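Local coordinates for japanin (Rhipicephalus appendiculatus, PDB 4BOE), which binds cholesterol in a lipocalin pocket and, as a tick salivary protein, modulates host immunity by blocking the differentiation of dendritic cells from monocytes, at residues F51-E54 with P55-Q59; L116-L120 with K121-R125; D124-P127 with E128-R132. All blocks are in the same frame, centred on the assembly; numbering follows the deposited sequence.

In the fold
The three contacts are all local, yet their chemistry follows their place in the lipocalin barrel. Contact 1 lies on the surface, in the loop between strands 40-49 and 59-66, and rests on a turn bond and a carboxylate side chain lying along an indole. Contacts 2 and 3 are partly buried, their centres 9 Å apart; they share Asp124 and Arg125 and lead from strand 114-118 into helix 128-137. Between them Tyr122 packs on Pro127 and Leu116 on Ile130. Contact 2 combines turns with one residue of the cholesterol pocket, contact 3 a helix start with a glycan. Contact 1 stands apart, its centre about 24 Å from that of contact 2.

Contact 1 of 3, residues F51-E54 with P55-Q59; sequences FDTE and PWVTQ
Glu54 and Trp56 meet in a local contact on the protein surface, within a type I beta turn that runs from Glu54 to Val57. The turn belongs to the loop joining strands 40-49 and 59-66 of the lipocalin barrel, and it illustrates how a turn brings neighbouring side chains together. It is closed by Val57 N, which donates to Glu54 O at 3.2 Å; the bond is nearly straight at 165°, though the donor stands well above the carbonyl plane. Pro55 takes the second position, where its ring-restricted phi suits this turn type.

Outside the backbone, the main meeting is between an acidic chain and an indole lying side by side and pointing the same way. Glu54 CB sits over one face of the Trp56 six-membered ring as a CH-pi contact, 3.6 Å from the centroid. A bend at chi2 (-67°) then carries the rest of the glutamate along the ring, with its carboxylate plane only 13° from that of the indole and Glu54 OE1 3.6 Å from Trp56 CH2. The same oxygen approaches the proline, with Glu54 OE1 3.3 Å from Pro55 CD.

The other side chains touch more lightly. Val57 CG2 rests 3.9 Å from Glu54 CB, while the valine crosses Thr53 at about a right angle. Gln59, whose backbone pairs with Tyr47 and whose side chain packs on Tyr47 and Phe49, ties the end of the loop to strand 40-49. Thr53 divides its two branches: CG2, anti to the backbone N, comes within 3.8 Å of Gln59 OE1, whereas Thr53 OG1 is hydrogen-bonded to Phe51 O at 3.0 Å from above the carbonyl plane.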
loop_
_atom_site.group_PDB
_atom_site.type_symbol
_atom_site.label_atom_id
_atom_site.label_comp_id
_atom_site.label_asym_id
_atom_site.label_seq_id
_atom_site.Cartn_x
_atom_site.Cartn_y
_atom_site.Cartn_z
ATOM N N PHE A 51 -14.236 -12.863 6.949
ATOM C CA PHE A 51 -15.425 -13.688 6.806
ATOM C C PHE A 51 -15.117 -15.195 6.836
ATOM O O PHE A 51 -14.386 -15.698 5.979
ATOM C CB PHE A 51 -16.192 -13.296 5.537
ATOM C CG PHE A 51 -17.545 -13.934 5.465
ATOM C CD1 PHE A 51 -18.623 -13.379 6.134
ATOM C CD2 PHE A 51 -17.742 -15.101 4.740
ATOM C CE1 PHE A 51 -19.884 -13.965 6.060
ATOM C CE2 PHE A 51 -19.002 -15.677 4.652
ATOM C CZ PHE A 51 -20.071 -15.103 5.307
ATOM N N ASP A 52 -15.704 -15.897 7.828
ATOM C CA ASP A 52 -15.621 -17.348 8.012
ATOM C C ASP A 52 -14.180 -17.868 8.135
ATOM O O ASP A 52 -13.817 -18.934 7.643
ATOM C CB ASP A 52 -16.400 -18.031 6.889
ATOM C CG ASP A 52 -17.009 -19.390 7.236
ATOM O OD1 ASP A 52 -16.881 -19.820 8.399
ATOM O OD2 ASP A 52 -17.674 -19.985 6.355
ATOM N N THR A 53 -13.362 -17.097 8.814
ATOM C CA THR A 53 -11.945 -17.384 9.004
ATOM C C THR A 53 -11.650 -17.153 10.475
ATOM O O THR A 53 -12.260 -16.287 11.088
ATOM C CB THR A 53 -11.112 -16.438 8.088
ATOM O OG1 THR A 53 -11.591 -16.508 6.739
ATOM C CG2 THR A 53 -9.639 -16.775 8.049
ATOM N N GLU A 54 -10.746 -17.938 11.044
ATOM C CA GLU A 54 -10.378 -17.807 12.451
ATOM C C GLU A 54 -9.698 -16.441 12.703
ATOM O O GLU A 54 -8.931 -15.980 11.864
ATOM C CB GLU A 54 -9.505 -18.984 12.907
ATOM C CG GLU A 54 -10.249 -20.306 12.913
ATOM C CD GLU A 54 -11.366 -20.456 13.928
ATOM O OE1 GLU A 54 -11.593 -19.537 14.747
ATOM O OE2 GLU A 54 -12.019 -21.519 13.908
ATOM N N PRO A 55 -10.037 -15.774 13.814
ATOM C CA PRO A 55 -9.581 -14.404 14.104
ATOM C C PRO A 55 -8.059 -14.158 14.186
ATOM O O PRO A 55 -7.649 -13.015 14.013
ATOM C CB PRO A 55 -10.280 -14.070 15.429
ATOM C CG PRO A 55 -10.573 -15.358 16.058
ATOM C CD PRO A 55 -10.784 -16.352 14.955
ATOM N N TRP A 56 -7.240 -15.198 14.387
ATOM C CA TRP A 56 -5.777 -15.092 14.492
ATOM C C TRP A 56 -5.034 -15.297 13.173
ATOM O O TRP A 56 -3.805 -15.225 13.152
ATOM C CB TRP A 56 -5.241 -16.154 15.494
ATOM C CG TRP A 56 -5.519 -17.587 15.133
ATOM C CD1 TRP A 56 -4.731 -18.422 14.394
ATOM C CD2 TRP A 56 -6.601 -18.389 15.624
ATOM N NE1 TRP A 56 -5.324 -19.666 14.295
ATOM C CE2 TRP A 56 -6.478 -19.667 15.032
ATOM C CE3 TRP A 56 -7.705 -18.128 16.447
ATOM C CZ2 TRP A 56 -7.368 -20.705 15.315
ATOM C CZ3 TRP A 56 -8.615 -19.146 16.681
ATOM C CH2 TRP A 56 -8.429 -20.426 16.136
ATOM N N VAL A 57 -5.755 -15.656 12.109
ATOM C CA VAL A 57 -5.159 -16.014 10.829
ATOM C C VAL A 57 -4.833 -14.785 9.999
ATOM O O VAL A 57 -5.709 -13.966 9.733
ATOM C CB VAL A 57 -6.098 -16.993 10.078
ATOM C CG1 VAL A 57 -5.606 -17.276 8.657
ATOM C CG2 VAL A 57 -6.273 -18.283 10.880
ATOM N N THR A 58 -3.608 -14.728 9.485
ATOM C CA THR A 58 -3.194 -13.658 8.573
ATOM C C THR A 58 -3.087 -14.256 7.155
ATOM O O THR A 58 -2.537 -15.336 6.981
ATOM C CB THR A 58 -1.860 -12.991 9.031
ATOM O OG1 THR A 58 -0.766 -13.798 8.663
ATOM C CG2 THR A 58 -1.788 -12.774 10.501
ATOM N N GLN A 59 -3.597 -13.541 6.162
ATOM C CA GLN A 59 -3.491 -13.910 4.753
ATOM C C GLN A 59 -2.193 -13.284 4.263
ATOM O O GLN A 59 -1.872 -12.162 4.682
ATOM C CB GLN A 59 -4.655 -13.320 3.948
ATOM C CG GLN A 59 -6.029 -13.639 4.500
ATOM C CD GLN A 59 -6.346 -15.107 4.605
ATOM O OE1 GLN A 59 -6.980 -15.571 5.567
ATOM N NE2 GLN A 59 -6.111 -15.814 3.548
#

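Contact 2 of 3, residues L116-L120 with K121-R125; sequences LWVTL and KYVDR. With CLR (cholesterol), chain C.
Tyr122 N donates to Thr119 O at 3.1 Å, turning the chain beyond Val118, and a longer, weak bond joins Val123 N to Leu120 O at 3.4 Å. A type I turn from Tyr122 to Arg125 follows. Water 1 spans the bend, hydrogen-bonded to both Leu120 O and Asp124 OD1. Among the side chains, Val118 CB packs against Tyr122 CB at 4.1 Å, and Leu120 CD1 meets Val123 CG2 at 4.0 Å. Thr119 OG1 lies alongside Lys121 CB but finds its polar partner in Asp100. The bend follows strand 114-118 of the lipocalin barrel, whose Trp117 helps to line the cholesterol pocket. With CG beside the backbone N and anti to the carbonyl carbon (chi1 -56°), Trp117 offers one ring face to the sterol's tail: the terminal methyl C26 stands over the ring, 3.6 Å from Trp117 CE2, while the sterol C14 lies at the indole edge, in its plane, 3.9 Å from Trp117 CZ2. An alanine here removes the indole face from beneath C26 and is likely to leave the sterol tail freer to turn. Outside the pocket, Asp124 OD1 forms a salt bridge with Arg125 NE at 3.0 Å, although that arginine is poorly ordered.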
loop_
_atom_site.group_PDB
_atom_site.type_symbol
_atom_site.label_atom_id
_atom_site.label_comp_id
_atom_site.label_asym_id
_atom_site.label_seq_id
_atom_site.Cartn_x
_atom_site.Cartn_y
_atom_site.Cartn_z
ATOM N N LEU A 116 -2.855 5.363 -0.384
ATOM C CA LEU A 116 -1.952 6.079 0.491
ATOM C C LEU A 116 -1.376 5.069 1.462
ATOM O O LEU A 116 -2.123 4.321 2.068
ATOM C CB LEU A 116 -2.705 7.190 1.244
ATOM C CG LEU A 116 -1.911 7.924 2.332
ATOM C CD1 LEU A 116 -0.796 8.716 1.749
ATOM C CD2 LEU A 116 -2.826 8.771 3.167
ATOM N N TRP A 117 -0.047 5.049 1.581
ATOM C CA TRP A 117 0.714 4.143 2.421
ATOM C C TRP A 117 1.556 4.946 3.354
ATOM O O TRP A 117 2.139 5.935 2.951
ATOM C CB TRP A 117 1.630 3.269 1.543
ATOM C CG TRP A 117 0.887 2.509 0.504
ATOM C CD1 TRP A 117 0.534 2.949 -0.738
ATOM C CD2 TRP A 117 0.362 1.176 0.626
ATOM N NE1 TRP A 117 -0.247 2.010 -1.364
ATOM C CE2 TRP A 117 -0.333 0.894 -0.569
ATOM C CE3 TRP A 117 0.433 0.180 1.619
ATOM C CZ2 TRP A 117 -0.949 -0.336 -0.801
ATOM C CZ3 TRP A 117 -0.263 -1.018 1.425
ATOM C CH2 TRP A 117 -0.940 -1.266 0.224
ATOM N N VAL A 118 1.600 4.544 4.607
ATOM C CA VAL A 118 2.395 5.197 5.619
ATOM C C VAL A 118 3.214 4.164 6.378
ATOM O O VAL A 118 2.813 3.010 6.481
ATOM C CB VAL A 118 1.535 6.050 6.598
ATOM C CG1 VAL A 118 0.821 7.192 5.881
ATOM C CG2 VAL A 118 0.554 5.207 7.411
ATOM N N THR A 119 4.293 4.602 7.014
ATOM C CA THR A 119 5.020 3.715 7.931
ATOM C C THR A 119 4.425 3.828 9.341
ATOM O O THR A 119 3.482 4.602 9.575
ATOM C CB THR A 119 6.508 4.068 7.961
ATOM O OG1 THR A 119 6.592 5.355 8.505
ATOM C CG2 THR A 119 7.162 4.011 6.593
ATOM N N LEU A 120 4.983 3.061 10.287
ATOM C CA LEU A 120 4.530 3.070 11.695
ATOM C C LEU A 120 4.494 4.446 12.324
ATOM O O LEU A 120 3.680 4.678 13.210
ATOM C CB LEU A 120 5.406 2.170 12.578
ATOM C CG LEU A 120 4.746 1.718 13.891
ATOM C CD1 LEU A 120 3.611 0.712 13.623
ATOM C CD2 LEU A 120 5.779 1.139 14.833
ATOM N N LYS A 121 5.360 5.353 11.881
ATOM C CA LYS A 121 5.432 6.711 12.386
ATOM C C LYS A 121 4.080 7.447 12.325
ATOM O O LYS A 121 3.805 8.268 13.199
ATOM C CB LYS A 121 6.495 7.469 11.588
ATOM C CG LYS A 121 6.741 8.885 12.020
ATOM C CD LYS A 121 7.778 9.494 11.135
ATOM C CE LYS A 121 8.119 10.893 11.580
ATOM N NZ LYS A 121 9.314 11.419 10.887
ATOM N N TYR A 122 3.257 7.188 11.289
ATOM C CA TYR A 122 2.002 7.897 11.123
ATOM C C TYR A 122 0.741 7.062 11.246
ATOM O O TYR A 122 -0.314 7.591 10.919
ATOM C CB TYR A 122 2.019 8.580 9.744
ATOM C CG TYR A 122 3.191 9.497 9.474
ATOM C CD1 TYR A 122 3.584 10.454 10.412
ATOM C CD2 TYR A 122 3.743 9.587 8.201
ATOM C CE1 TYR A 122 4.603 11.368 10.135
ATOM C CE2 TYR A 122 4.721 10.535 7.895
ATOM C CZ TYR A 122 5.170 11.404 8.874
ATOM O OH TYR A 122 6.170 12.315 8.600
ATOM N N VAL A 123 0.794 5.795 11.689
ATOM C CA VAL A 123 -0.419 4.951 11.697
ATOM C C VAL A 123 -1.560 5.493 12.585
ATOM O O VAL A 123 -2.735 5.358 12.223
ATOM C CB VAL A 123 -0.169 3.444 12.000
ATOM C CG1 VAL A 123 0.609 2.781 10.877
ATOM C CG2 VAL A 123 0.483 3.207 13.353
ATOM N N ASP A 124 -1.238 6.087 13.717
ATOM C CA ASP A 124 -2.293 6.616 14.607
ATOM C C ASP A 124 -2.599 8.105 14.338
ATOM O O ASP A 124 -3.471 8.660 14.995
ATOM C CB ASP A 124 -1.897 6.411 16.088
ATOM C CG ASP A 124 -0.557 7.031 16.482
ATOM O OD1 ASP A 124 0.269 7.298 15.571
ATOM O OD2 ASP A 124 -0.336 7.259 17.699
ATOM N N ARG A 125 -1.830 8.772 13.464
ATOM C CA ARG A 125 -2.025 10.187 13.189
ATOM C C ARG A 125 -1.365 10.589 11.896
ATOM O O ARG A 125 -0.163 10.848 11.848
ATOM C CB ARG A 125 -1.553 11.109 14.349
ATOM C CG ARG A 125 -0.471 10.569 15.298
ATOM C CD ARG A 125 0.896 10.266 14.689
ATOM N NE ARG A 125 1.818 9.812 15.744
ATOM C CZ ARG A 125 3.148 9.953 15.751
ATOM N NH1 ARG A 125 3.773 10.544 14.733
ATOM N NH2 ARG A 125 3.864 9.495 16.773
HETATM C C1 CLR C . -6.845 -3.914 -0.376
HETATM C C2 CLR C . -8.285 -3.929 0.131
HETATM C C3 CLR C . -8.832 -2.526 0.286
HETATM C C4 CLR C . -8.730 -1.772 -1.024
HETATM C C5 CLR C . -7.341 -1.814 -1.623
HETATM C C6 CLR C . -6.756 -0.696 -2.035
HETATM C C7 CLR C . -5.390 -0.608 -2.638
HETATM C C8 CLR C . -4.870 -1.963 -3.103
HETATM C C9 CLR C . -5.154 -3.027 -2.018
HETATM C C10 CLR C . -6.679 -3.191 -1.723
HETATM C C11 CLR C . -4.450 -4.362 -2.324
HETATM C C12 CLR C . -2.965 -4.211 -2.650
HETATM C C13 CLR C . -2.703 -3.214 -3.793
HETATM C C14 CLR C . -3.370 -1.887 -3.375
HETATM C C15 CLR C . -2.840 -0.880 -4.404
HETATM C C16 CLR C . -1.382 -1.306 -4.577
HETATM C C17 CLR C . -1.247 -2.713 -3.943
HETATM C C18 CLR C . -3.247 -3.767 -5.126
HETATM C C19 CLR C . -7.406 -3.999 -2.822
HETATM C C20 CLR C . -0.211 -3.592 -4.669
HETATM C C21 CLR C . -0.051 -4.981 -4.033
HETATM C C22 CLR C . 1.150 -2.878 -4.763
HETATM C C23 CLR C . 1.688 -2.232 -3.462
HETATM C C24 CLR C . 3.025 -1.586 -3.666
HETATM C C25 CLR C . 3.629 -0.713 -2.587
HETATM C C26 CLR C . 2.890 -0.414 -1.308
HETATM C C27 CLR C . 5.122 -0.823 -2.398
HETATM O O1 CLR C . -10.218 -2.610 0.647
HETATM O O HOH W 1 2.482 5.960 15.128
#

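Contact 3 of 3, residues D124-P127 with E128-R132; sequences DRIP and ETINR. With NAG (2-acetamido-2-deoxy-beta-D-glucopyranose), chain B.
Pro127 and Asn131 are joined by the backbone hydrogen bond that opens helix 128-137. Asn131 N donates to Pro127 O at 3.1 Å, with 165° at the hydrogen, and meets the carbonyl nearly end-on. Ile130 N adds a weak, strongly bent bond to the same oxygen at 3.3 Å, so one carbonyl receives two amides of the first turn. Within the helix, Arg132 N continues the pattern to Glu128 O.

Apolar packing backs the same turn. Pro127 and Ile130 lie side by side, pointing the same way, with Pro127 CG 3.6 Å from Ile130 CD1. Ile126 reaches the helix through its CG2 branch, which touches Ile130 CG2 at 4.1 Å and, crossing the asparagine at about a right angle, Asn131 CB at 4.0 Å. Beyond these residues, Ile126 rests on Val118, so the helix start is packed against strand 114-118.

The covalent link is at Asn131: with CG anti to the backbone N (chi1 -174°), the side-chain amide points away from the N-H bonded to Pro127 O and carries the sugar. Asn131 ND2 is bonded to C1 of the N-acetylglucosamine at 1.4 Å, and a fucose of the glycan touches Arg132. Proline at the N-cap opens a helix, flanking the lipocalin barrel, whose first turn includes the glycosylated Asn131, the start of the N-glycosylation sequon Asn131-Arg132-Thr133.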
loop_
_atom_site.group_PDB
_atom_site.type_symbol
_atom_site.label_atom_id
_atom_site.label_comp_id
_atom_site.label_asym_id
_atom_site.label_seq_id
_atom_site.Cartn_x
_atom_site.Cartn_y
_atom_site.Cartn_z
ATOM N N ASP A 124 -1.238 6.087 13.717
ATOM C CA ASP A 124 -2.293 6.616 14.607
ATOM C C ASP A 124 -2.599 8.105 14.338
ATOM O O ASP A 124 -3.471 8.660 14.995
ATOM C CB ASP A 124 -1.897 6.411 16.088
ATOM C CG ASP A 124 -0.557 7.031 16.482
ATOM O OD1 ASP A 124 0.269 7.298 15.571
ATOM O OD2 ASP A 124 -0.336 7.259 17.699
ATOM N N ARG A 125 -1.830 8.772 13.464
ATOM C CA ARG A 125 -2.025 10.187 13.189
ATOM C C ARG A 125 -1.365 10.589 11.896
ATOM O O ARG A 125 -0.163 10.848 11.848
ATOM C CB ARG A 125 -1.553 11.109 14.349
ATOM C CG ARG A 125 -0.471 10.569 15.298
ATOM C CD ARG A 125 0.896 10.266 14.689
ATOM N NE ARG A 125 1.818 9.812 15.744
ATOM C CZ ARG A 125 3.148 9.953 15.751
ATOM N NH1 ARG A 125 3.773 10.544 14.733
ATOM N NH2 ARG A 125 3.864 9.495 16.773
ATOM N N ILE A 126 -2.178 10.692 10.858
ATOM C CA ILE A 126 -1.719 11.101 9.536
ATOM C C ILE A 126 -1.418 12.595 9.620
ATOM O O ILE A 126 -2.287 13.332 10.048
ATOM C CB ILE A 126 -2.819 10.812 8.457
ATOM C CG1 ILE A 126 -3.257 9.296 8.436
ATOM C CG2 ILE A 126 -2.355 11.260 7.065
ATOM C CD1 ILE A 126 -2.224 8.321 7.988
ATOM N N PRO A 127 -0.238 13.059 9.197
ATOM C CA PRO A 127 0.023 14.517 9.190
ATOM C C PRO A 127 -1.025 15.259 8.305
ATOM O O PRO A 127 -1.484 14.692 7.310
ATOM C CB PRO A 127 1.427 14.619 8.596
ATOM C CG PRO A 127 2.048 13.305 8.855
ATOM C CD PRO A 127 0.954 12.298 8.776
ATOM N N GLU A 128 -1.411 16.498 8.681
ATOM C CA GLU A 128 -2.419 17.297 7.954
ATOM C C GLU A 128 -2.071 17.521 6.484
ATOM O O GLU A 128 -2.959 17.507 5.634
ATOM C CB GLU A 128 -2.644 18.682 8.608
ATOM C CG GLU A 128 -3.618 18.669 9.775
ATOM C CD GLU A 128 -3.877 20.023 10.417
ATOM O OE1 GLU A 128 -3.329 21.040 9.924
ATOM O OE2 GLU A 128 -4.634 20.067 11.416
ATOM N N THR A 129 -0.795 17.735 6.197
ATOM C CA THR A 129 -0.340 17.982 4.831
ATOM C C THR A 129 -0.550 16.773 3.897
ATOM O O THR A 129 -0.902 16.959 2.747
ATOM C CB THR A 129 1.135 18.350 4.846
ATOM O OG1 THR A 129 1.832 17.318 5.566
ATOM C CG2 THR A 129 1.392 19.711 5.477
ATOM N N ILE A 130 -0.287 15.551 4.390
ATOM C CA ILE A 130 -0.442 14.310 3.614
ATOM C C ILE A 130 -1.902 14.054 3.442
ATOM O O ILE A 130 -2.331 13.656 2.373
ATOM C CB ILE A 130 0.254 13.113 4.326
ATOM C CG1 ILE A 130 1.743 13.336 4.301
ATOM C CG2 ILE A 130 -0.082 11.752 3.663
ATOM C CD1 ILE A 130 2.478 12.550 5.314
ATOM N N ASN A 131 -2.657 14.257 4.506
ATOM C CA ASN A 131 -4.109 14.066 4.500
ATOM C C ASN A 131 -4.765 15.007 3.485
ATOM O O ASN A 131 -5.611 14.587 2.703
ATOM C CB ASN A 131 -4.676 14.316 5.924
ATOM C CG ASN A 131 -6.122 14.000 5.995
ATOM O OD1 ASN A 131 -6.525 12.892 5.630
ATOM N ND2 ASN A 131 -6.942 14.963 6.391
ATOM N N ARG A 132 -4.338 16.274 3.482
ATOM C CA ARG A 132 -4.816 17.263 2.528
ATOM C C ARG A 132 -4.484 16.842 1.082
ATOM O O ARG A 132 -5.374 16.825 0.235
ATOM C CB ARG A 132 -4.258 18.668 2.879
ATOM C CG ARG A 132 -4.672 19.736 1.882
ATOM C CD ARG A 132 -4.241 21.102 2.341
ATOM N NE ARG A 132 -4.632 22.129 1.385
ATOM C CZ ARG A 132 -5.872 22.588 1.199
ATOM N NH1 ARG A 132 -6.884 22.116 1.921
ATOM N NH2 ARG A 132 -6.107 23.522 0.292
HETATM C C1 NAG B . -8.357 14.769 6.507
HETATM C C2 NAG B . -8.861 15.086 7.916
HETATM C C3 NAG B . -10.370 14.843 7.938
HETATM C C4 NAG B . -11.049 15.680 6.859
HETATM C C5 NAG B . -10.442 15.343 5.500
HETATM C C6 NAG B . -10.993 16.163 4.362
HETATM C C7 NAG B . -7.064 14.620 9.558
HETATM C C8 NAG B . -6.363 13.529 10.310
HETATM N N2 NAG B . -8.191 14.254 8.904
HETATM O O3 NAG B . -10.861 15.183 9.228
HETATM O O4 NAG B . -12.451 15.422 6.827
HETATM O O5 NAG B . -9.023 15.566 5.533
HETATM O O6 NAG B . -11.107 17.540 4.712
HETATM O O7 NAG B . -6.608 15.763 9.499
#